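Local coordinates for RNA-dependent RNA Polymerase (Bombyx mori cytoplasmic polyhedrosis virus, PDB 6TZ0), which catalyses RNA-directed RNA synthesis, making plus strands by conservative transcription and the complementary minus strands during genome replication, at residues T793-N798 against V989-V994; V371-T376 against V589-K594; A1069-L1074 against N1154-E1159. All blocks are in the same frame, centred on the assembly; numbering follows the deposited sequence.

The three contacts are separate, sharing no helix or strand, and their nearest atoms lie about 39 to 52 Å apart. Interaction 1 is partly buried: two segments at the margins of different sheets meet, and its polar bonds are weak, with one valine pair beside them. Interaction 2 lies at the surface and is a true antiparallel strand pairing, with clear backbone hydrogen bonds, different side chains on its two faces and a charged cluster at one end. Interaction 3, also at the surface, is a loop against a 3-10 turn, where a carboxamide comes close to a backbone oxygen beside a leucine–valine contact. Interaction 2 belongs to the central polymerase region, whereas interaction 3 lies wholly in the C-terminal region.

Interaction 1 (T793-N798 against V989-V994); sequences TLSVDN and VQSKRV
Ser795 and Val796 meet Lys992 to Val994 in a partly buried contact between two segments, one on strand 791-795 and the other running on from strand 988-990. Their directions differ by 59°, and both polar links are weak. Ser795 OG sits between its backbone N and carbonyl carbon (chi1 62°), which turns the hydroxyl onto Lys992 O, a weak bond of 2.8 Å. Its backbone oxygen points to the same side: Val994 N gives a weak bond to Ser795 O at 3.4 Å, and Arg993 CA also approaches that oxygen, at 3.2 Å. Strand 791-795 is an outer strand of a three-stranded antiparallel sheet, bonded on its other side to strand 827-831, whereas strand 988-990 pairs with 919-921 in the C-terminal region. The contact thus joins the sheet of strands 791-795, 827-831 and 813-815 to the C-terminal region, probably the bracelet of reovirus-family polymerases. Beside the polar atoms, Val796 CG1 packs against Val994 CG1 at 3.7 Å, the two branches crossing at a slant. Leu794 CD1 reaches Lys992 O at 3.5 Å, while the rest of this buried side chain lies against Ile913 and Leu916.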
loop_
_atom_site.group_PDB
_atom_site.type_symbol
_atom_site.label_atom_id
_atom_site.label_comp_id
_atom_site.label_asym_id
_atom_site.label_seq_id
_atom_site.Cartn_x
_atom_site.Cartn_y
_atom_site.Cartn_z
ATOM N N THR A 793 23.446 -24.886 14.150
ATOM C CA THR A 793 23.470 -26.334 14.004
ATOM C C THR A 793 23.594 -26.678 12.531
ATOM O O THR A 793 22.925 -26.071 11.690
ATOM C CB THR A 793 22.212 -26.973 14.588
ATOM O OG1 THR A 793 21.061 -26.485 13.889
ATOM C CG2 THR A 793 22.086 -26.641 16.062
ATOM N N LEU A 794 24.450 -27.641 12.221
ATOM C CA LEU A 794 24.696 -28.011 10.840
ATOM C C LEU A 794 24.826 -29.521 10.732
ATOM O O LEU A 794 25.516 -30.151 11.537
ATOM C CB LEU A 794 25.952 -27.317 10.305
ATOM C CG LEU A 794 26.252 -27.534 8.825
ATOM C CD1 LEU A 794 25.085 -27.062 7.984
ATOM C CD2 LEU A 794 27.519 -26.796 8.434
ATOM N N SER A 795 24.151 -30.093 9.738
ATOM C CA SER A 795 24.209 -31.527 9.500
ATOM C C SER A 795 25.564 -31.895 8.918
ATOM O O SER A 795 26.048 -31.246 7.991
ATOM C CB SER A 795 23.080 -31.962 8.568
ATOM O OG SER A 795 23.188 -31.338 7.303
ATOM N N VAL A 796 26.196 -32.909 9.497
ATOM C CA VAL A 796 27.538 -33.318 9.116
ATOM C C VAL A 796 27.534 -34.820 8.861
ATOM O O VAL A 796 26.779 -35.573 9.483
ATOM C CB VAL A 796 28.575 -32.929 10.197
ATOM C CG1 VAL A 796 28.725 -31.418 10.289
ATOM C CG2 VAL A 796 28.130 -33.435 11.540
ATOM N N ASP A 797 28.381 -35.254 7.933
ATOM C CA ASP A 797 28.367 -36.636 7.474
ATOM C C ASP A 797 29.024 -37.546 8.507
ATOM O O ASP A 797 29.872 -37.116 9.291
ATOM C CB ASP A 797 29.079 -36.744 6.125
ATOM C CG ASP A 797 28.749 -38.025 5.381
ATOM O OD1 ASP A 797 27.981 -38.857 5.909
ATOM O OD2 ASP A 797 29.254 -38.195 4.252
ATOM N N ASN A 798 28.621 -38.821 8.500
ATOM C CA ASN A 798 29.040 -39.752 9.548
ATOM C C ASN A 798 30.483 -40.199 9.383
ATOM O O ASN A 798 31.223 -40.281 10.369
ATOM C CB ASN A 798 28.130 -40.974 9.567
ATOM C CG ASN A 798 26.766 -40.661 10.092
ATOM O OD1 ASN A 798 26.620 -39.898 11.045
ATOM N ND2 ASN A 798 25.746 -41.253 9.485
ATOM N N VAL A 989 11.674 -27.853 1.347
ATOM C CA VAL A 989 12.812 -27.311 2.081
ATOM C C VAL A 989 13.991 -28.261 1.932
ATOM O O VAL A 989 13.905 -29.436 2.304
ATOM C CB VAL A 989 12.468 -27.091 3.560
ATOM C CG1 VAL A 989 13.710 -26.709 4.336
ATOM C CG2 VAL A 989 11.412 -26.014 3.693
ATOM N N GLN A 990 15.094 -27.752 1.395
ATOM C CA GLN A 990 16.318 -28.517 1.213
ATOM C C GLN A 990 17.374 -28.028 2.193
ATOM O O GLN A 990 17.736 -26.847 2.184
ATOM C CB GLN A 990 16.833 -28.385 -0.219
ATOM C CG GLN A 990 18.095 -29.172 -0.493
ATOM C CD GLN A 990 18.569 -29.025 -1.921
ATOM O OE1 GLN A 990 17.964 -28.308 -2.716
ATOM N NE2 GLN A 990 19.659 -29.702 -2.255
ATOM N N SER A 991 17.862 -28.933 3.033
ATOM C CA SER A 991 18.931 -28.614 3.965
ATOM C C SER A 991 20.288 -28.861 3.315
ATOM O O SER A 991 20.397 -29.449 2.238
ATOM C CB SER A 991 18.793 -29.435 5.245
ATOM O OG SER A 991 19.862 -29.166 6.135
ATOM N N LYS A 992 21.339 -28.398 3.988
ATOM C CA LYS A 992 22.694 -28.492 3.470
ATOM C C LYS A 992 23.604 -29.141 4.502
ATOM O O LYS A 992 23.372 -29.040 5.710
ATOM C CB LYS A 992 23.227 -27.112 3.074
ATOM C CG LYS A 992 22.507 -26.526 1.876
ATOM C CD LYS A 992 23.032 -25.163 1.497
ATOM C CE LYS A 992 22.382 -24.691 0.205
ATOM N NZ LYS A 992 20.918 -24.475 0.367
ATOM N N ARG A 993 24.641 -29.816 4.012
ATOM C CA ARG A 993 25.561 -30.560 4.855
ATOM C C ARG A 993 26.989 -30.348 4.377
ATOM O O ARG A 993 27.233 -29.777 3.312
ATOM C CB ARG A 993 25.235 -32.063 4.862
ATOM C CG ARG A 993 25.600 -32.809 3.584
ATOM C CD ARG A 993 24.435 -32.876 2.610
ATOM N NE ARG A 993 24.724 -33.733 1.463
ATOM C CZ ARG A 993 24.338 -35.002 1.362
ATOM N NH1 ARG A 993 23.648 -35.566 2.342
ATOM N NH2 ARG A 993 24.643 -35.708 0.283
ATOM N N VAL A 994 27.942 -30.824 5.172
ATOM C CA VAL A 994 29.337 -30.848 4.754
ATOM C C VAL A 994 29.588 -32.141 3.986
ATOM O O VAL A 994 29.044 -33.205 4.311
ATOM C CB VAL A 994 30.291 -30.676 5.962
ATOM C CG1 VAL A 994 30.208 -31.826 6.937
ATOM C CG2 VAL A 994 31.734 -30.478 5.512
#

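Interaction 2 (V371-T376 against V589-K594); sequences VLMSNT and VFEVGK
Met373 and Glu591 stand next to each other on one face of an antiparallel strand pair, their side chains pointing the same way. The methionine runs out extended and then bends at its last torsion (chi3 -72°), which swings CE over to Glu591 OE2 at 3.5 Å. On the same flank Met373 CG meets Val589 CG2 at 3.6 Å, the two side chains set at an angle to one another. The carboxylate of Glu591 is itself held by two lysines: OE1 takes Lys594 NZ in a salt bridge of 3.2 Å, nearly along the C-O axis, while OE2 is bridged to Lys600 of strand 598-602. This pairing would be expected to favour its ionised form.

The opposite face carries Ser374 and Phe590, whose CB atoms lie 4.1 Å apart. With CG beside the backbone N (chi1 -69°), the phenyl ring extends along the neighbouring strand toward Asn375 and Thr376. Asn375 O meets it at the edge, in the ring plane, 3.2 Å from CD2, and Thr376 CA approaches CE2 obliquely. His378 meets this ring with its own plane turned by only about 10°, and Ala302 of the Viral structural protein 4 chain packs on it too.

Backbone evidence fixes the register: Ser374 and Phe590 form a hydrogen-bonded pair, with Ser374 N to Phe590 O at 2.8 Å, and Met373 with Glu591 a non-hydrogen-bonded one. Val592 N to Leu372 O, 3.1 Å, extends the ladder. These are the two central strands of a four-stranded antiparallel sheet in the central polymerase region, probably its fingers, where Leu372 and Met373 together face Lys382 in a classic beta bulge.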
loop_
_atom_site.group_PDB
_atom_site.type_symbol
_atom_site.label_atom_id
_atom_site.label_comp_id
_atom_site.label_asym_id
_atom_site.label_seq_id
_atom_site.Cartn_x
_atom_site.Cartn_y
_atom_site.Cartn_z
ATOM N N VAL A 371 -23.681 17.421 -13.746
ATOM C CA VAL A 371 -23.082 16.730 -14.881
ATOM C C VAL A 371 -23.327 17.558 -16.129
ATOM O O VAL A 371 -24.474 17.799 -16.498
ATOM C CB VAL A 371 -23.662 15.317 -15.033
ATOM C CG1 VAL A 371 -23.197 14.678 -16.317
ATOM C CG2 VAL A 371 -23.248 14.472 -13.869
ATOM N N LEU A 372 -22.251 17.989 -16.786
ATOM C CA LEU A 372 -22.362 18.860 -17.949
ATOM C C LEU A 372 -22.323 18.095 -19.264
ATOM O O LEU A 372 -23.061 18.432 -20.193
ATOM C CB LEU A 372 -21.239 19.895 -17.936
ATOM C CG LEU A 372 -21.230 20.902 -16.791
ATOM C CD1 LEU A 372 -19.974 21.733 -16.861
ATOM C CD2 LEU A 372 -22.451 21.781 -16.837
ATOM N N MET A 373 -21.460 17.092 -19.370
ATOM C CA MET A 373 -21.350 16.262 -20.560
ATOM C C MET A 373 -21.438 14.807 -20.130
ATOM O O MET A 373 -20.946 14.443 -19.061
ATOM C CB MET A 373 -20.039 16.529 -21.303
ATOM C CG MET A 373 -19.935 15.856 -22.639
ATOM S SD MET A 373 -18.368 16.048 -23.489
ATOM C CE MET A 373 -18.475 17.759 -23.977
ATOM N N SER A 374 -22.066 13.974 -20.953
ATOM C CA SER A 374 -22.437 12.647 -20.499
ATOM C C SER A 374 -22.381 11.637 -21.633
ATOM O O SER A 374 -22.728 11.934 -22.774
ATOM C CB SER A 374 -23.839 12.670 -19.899
ATOM O OG SER A 374 -24.222 11.390 -19.487
ATOM N N ASN A 375 -21.994 10.417 -21.277
ATOM C CA ASN A 375 -21.928 9.268 -22.165
ATOM C C ASN A 375 -23.338 8.840 -22.586
ATOM O O ASN A 375 -24.340 9.283 -22.029
ATOM C CB ASN A 375 -21.204 8.133 -21.440
ATOM C CG ASN A 375 -20.691 7.072 -22.358
ATOM O OD1 ASN A 375 -20.868 7.144 -23.572
ATOM N ND2 ASN A 375 -20.050 6.067 -21.783
ATOM N N THR A 376 -23.415 7.950 -23.579
ATOM C CA THR A 376 -24.698 7.377 -23.976
ATOM C C THR A 376 -25.251 6.399 -22.950
ATOM O O THR A 376 -26.453 6.123 -22.963
ATOM C CB THR A 376 -24.580 6.688 -25.332
ATOM O OG1 THR A 376 -23.531 5.715 -25.287
ATOM C CG2 THR A 376 -24.285 7.702 -26.408
ATOM N N VAL A 589 -22.470 11.465 -27.557
ATOM C CA VAL A 589 -22.335 12.087 -26.250
ATOM C C VAL A 589 -23.565 12.944 -25.978
ATOM O O VAL A 589 -24.248 13.387 -26.902
ATOM C CB VAL A 589 -21.011 12.892 -26.212
ATOM C CG1 VAL A 589 -21.122 14.231 -26.909
ATOM C CG2 VAL A 589 -20.499 13.041 -24.849
ATOM N N PHE A 590 -23.873 13.144 -24.701
ATOM C CA PHE A 590 -24.966 14.013 -24.291
ATOM C C PHE A 590 -24.428 15.265 -23.617
ATOM O O PHE A 590 -23.341 15.262 -23.038
ATOM C CB PHE A 590 -25.931 13.319 -23.333
ATOM C CG PHE A 590 -26.742 12.243 -23.968
ATOM C CD1 PHE A 590 -27.700 12.553 -24.910
ATOM C CD2 PHE A 590 -26.590 10.925 -23.587
ATOM C CE1 PHE A 590 -28.461 11.573 -25.491
ATOM C CE2 PHE A 590 -27.356 9.936 -24.157
ATOM C CZ PHE A 590 -28.287 10.260 -25.115
ATOM N N GLU A 591 -25.204 16.341 -23.702
ATOM C CA GLU A 591 -24.847 17.609 -23.086
ATOM C C GLU A 591 -26.080 18.241 -22.465
ATOM O O GLU A 591 -27.197 18.062 -22.954
ATOM C CB GLU A 591 -24.227 18.582 -24.091
ATOM C CG GLU A 591 -22.846 18.187 -24.563
ATOM C CD GLU A 591 -22.264 19.170 -25.536
ATOM O OE1 GLU A 591 -22.973 20.124 -25.915
ATOM O OE2 GLU A 591 -21.097 18.986 -25.932
ATOM N N VAL A 592 -25.864 18.983 -21.381
ATOM C CA VAL A 592 -26.955 19.699 -20.729
ATOM C C VAL A 592 -27.397 20.871 -21.589
ATOM O O VAL A 592 -26.578 21.682 -22.039
ATOM C CB VAL A 592 -26.536 20.136 -19.320
ATOM C CG1 VAL A 592 -27.410 21.259 -18.795
ATOM C CG2 VAL A 592 -26.733 18.980 -18.413
ATOM N N GLY A 593 -28.702 20.959 -21.828
ATOM C CA GLY A 593 -29.252 21.960 -22.708
ATOM C C GLY A 593 -29.611 21.358 -24.045
ATOM O O GLY A 593 -30.660 21.661 -24.613
ATOM N N LYS A 594 -28.748 20.485 -24.547
ATOM C CA LYS A 594 -28.971 19.886 -25.849
ATOM C C LYS A 594 -29.880 18.675 -25.704
ATOM O O LYS A 594 -29.589 17.748 -24.946
ATOM C CB LYS A 594 -27.646 19.464 -26.486
ATOM C CG LYS A 594 -26.892 20.525 -27.283
ATOM C CD LYS A 594 -26.259 21.586 -26.405
ATOM C CE LYS A 594 -25.551 22.633 -27.227
ATOM N NZ LYS A 594 -24.455 22.024 -28.016
#

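Interaction 3 (A1069-L1074 against N1154-E1159); sequences ANLLRL and NPVSAE
The carboxamide of Asn1154 is the flat group that meets segment 1069-1074, and it is approached on both faces. Ala1069 O lies 3.0 Å from Asn1154 ND2, off the amide plane, on the side where Leu1071 N also lies, 4.1 Å from ND2. On the opposite face Val1156 N stands almost directly over the amide oxygen and gives a weak bond to Asn1154 OD1 at 3.4 Å, with an N-H...O angle of 170°. This bond from its own turn probably helps to fix the rotation of the amide. The first torsion explains the reach: CG trans to the backbone N (chi1 -162°) carries the group out toward the loop.

Alongside the polar pair is a small apolar one. Leu1071 and Val1156 cross at about a right angle, with Val1156 CG1 4.0 Å from Leu1071 CG and just as near its CB, so that one methyl lies alongside the leucine, with CD1 hardly farther away. The other methyl of the valine, CG2, comes to 4.3 Å from Leu1072 N.

Residues 1155-1158 form a short 3-10 turn, and Asn1154 stands at its start. There Asn1154 O accepts Ser1157 OG at 2.9 Å, nearly in line with the carbonyl bond, and Ser1157 OG is also hydrogen-bonded to Ser1152 OG. Both segments belong to the C-terminal region. The loop 1069-1074 links helix 1054-1062 to helix 1074-1080, and Arg1175 of helix 1174-1188 touches Leu1071 and Leu1072. The 3-10 turn, which precedes strand 1162-1163, rests Ala1158 on both Leu1062 of helix 1054-1062 and Ser1182 of helix 1174-1188.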
loop_
_atom_site.group_PDB
_atom_site.type_symbol
_atom_site.label_atom_id
_atom_site.label_comp_id
_atom_site.label_asym_id
_atom_site.label_seq_id
_atom_site.Cartn_x
_atom_site.Cartn_y
_atom_site.Cartn_z
ATOM N N ALA A 1069 27.293 22.396 1.539
ATOM C CA ALA A 1069 28.692 22.403 1.967
ATOM C C ALA A 1069 29.369 21.106 1.523
ATOM O O ALA A 1069 29.783 20.263 2.321
ATOM C CB ALA A 1069 28.790 22.606 3.474
ATOM N N ASN A 1070 29.468 20.959 0.208
ATOM C CA ASN A 1070 30.200 19.865 -0.419
ATOM C C ASN A 1070 31.549 20.404 -0.901
ATOM O O ASN A 1070 31.713 20.792 -2.059
ATOM C CB ASN A 1070 29.365 19.217 -1.541
ATOM C CG ASN A 1070 28.728 20.232 -2.473
ATOM O OD1 ASN A 1070 28.916 21.440 -2.327
ATOM N ND2 ASN A 1070 27.973 19.740 -3.445
ATOM N N LEU A 1071 32.522 20.421 0.014
ATOM C CA LEU A 1071 33.840 20.963 -0.301
ATOM C C LEU A 1071 34.592 20.033 -1.244
ATOM O O LEU A 1071 34.926 20.406 -2.374
ATOM C CB LEU A 1071 34.620 21.200 0.998
ATOM C CG LEU A 1071 35.874 22.088 1.080
ATOM C CD1 LEU A 1071 37.165 21.407 0.628
ATOM C CD2 LEU A 1071 35.651 23.375 0.304
ATOM N N LEU A 1072 34.860 18.811 -0.796
ATOM C CA LEU A 1072 35.358 17.745 -1.652
ATOM C C LEU A 1072 34.270 16.689 -1.746
ATOM O O LEU A 1072 33.893 16.092 -0.732
ATOM C CB LEU A 1072 36.651 17.144 -1.107
ATOM C CG LEU A 1072 37.879 18.049 -1.092
ATOM C CD1 LEU A 1072 39.041 17.342 -0.427
ATOM C CD2 LEU A 1072 38.240 18.474 -2.503
ATOM N N ARG A 1073 33.749 16.481 -2.949
ATOM C CA ARG A 1073 32.669 15.527 -3.160
ATOM C C ARG A 1073 33.089 14.385 -4.067
ATOM O O ARG A 1073 32.749 13.229 -3.799
ATOM C CB ARG A 1073 31.439 16.247 -3.739
ATOM C CG ARG A 1073 30.245 15.347 -3.991
ATOM C CD ARG A 1073 29.754 14.741 -2.690
ATOM N NE ARG A 1073 29.234 15.749 -1.769
ATOM C CZ ARG A 1073 29.012 15.537 -0.477
ATOM N NH1 ARG A 1073 28.537 16.510 0.286
ATOM N NH2 ARG A 1073 29.272 14.353 0.059
ATOM N N LEU A 1074 33.844 14.675 -5.123
ATOM C CA LEU A 1074 34.269 13.625 -6.038
ATOM C C LEU A 1074 35.392 12.795 -5.423
ATOM O O LEU A 1074 35.370 11.558 -5.477
ATOM C CB LEU A 1074 34.694 14.257 -7.365
ATOM C CG LEU A 1074 34.831 13.437 -8.646
ATOM C CD1 LEU A 1074 34.479 14.324 -9.824
ATOM C CD2 LEU A 1074 36.228 12.893 -8.822
ATOM N N ASN A 1154 29.936 15.164 6.341
ATOM C CA ASN A 1154 31.100 15.551 5.572
ATOM C C ASN A 1154 32.351 15.307 6.396
ATOM O O ASN A 1154 32.445 15.812 7.525
ATOM C CB ASN A 1154 31.003 17.016 5.173
ATOM C CG ASN A 1154 31.936 17.379 4.038
ATOM O OD1 ASN A 1154 32.680 16.543 3.536
ATOM N ND2 ASN A 1154 31.890 18.633 3.617
ATOM N N PRO A 1155 33.322 14.540 5.891
ATOM C CA PRO A 1155 34.594 14.384 6.610
ATOM C C PRO A 1155 35.458 15.634 6.640
ATOM O O PRO A 1155 36.444 15.656 7.383
ATOM C CB PRO A 1155 35.289 13.262 5.834
ATOM C CG PRO A 1155 34.187 12.524 5.176
ATOM C CD PRO A 1155 33.181 13.552 4.814
ATOM N N VAL A 1156 35.132 16.664 5.855
ATOM C CA VAL A 1156 35.910 17.894 5.837
ATOM C C VAL A 1156 35.703 18.687 7.125
ATOM O O VAL A 1156 36.570 19.469 7.524
ATOM C CB VAL A 1156 35.537 18.685 4.561
ATOM C CG1 VAL A 1156 36.337 19.973 4.401
ATOM C CG2 VAL A 1156 35.733 17.813 3.334
ATOM N N SER A 1157 34.608 18.437 7.844
ATOM C CA SER A 1157 34.330 19.139 9.091
ATOM C C SER A 1157 35.286 18.783 10.224
ATOM O O SER A 1157 35.243 19.438 11.270
ATOM C CB SER A 1157 32.899 18.857 9.533
ATOM O OG SER A 1157 32.743 17.496 9.883
ATOM N N ALA A 1158 36.142 17.781 10.051
ATOM C CA ALA A 1158 37.119 17.406 11.058
ATOM C C ALA A 1158 38.517 17.931 10.775
ATOM O O ALA A 1158 39.431 17.640 11.550
ATOM C CB ALA A 1158 37.178 15.886 11.192
ATOM N N GLU A 1159 38.716 18.697 9.697
ATOM C CA GLU A 1159 40.069 19.129 9.364
ATOM C C GLU A 1159 40.552 20.244 10.274
ATOM O O GLU A 1159 41.758 20.502 10.329
ATOM C CB GLU A 1159 40.166 19.565 7.897
ATOM C CG GLU A 1159 39.482 20.871 7.518
ATOM C CD GLU A 1159 40.422 22.070 7.485
ATOM O OE1 GLU A 1159 41.651 21.871 7.379
ATOM O OE2 GLU A 1159 39.926 23.215 7.554
#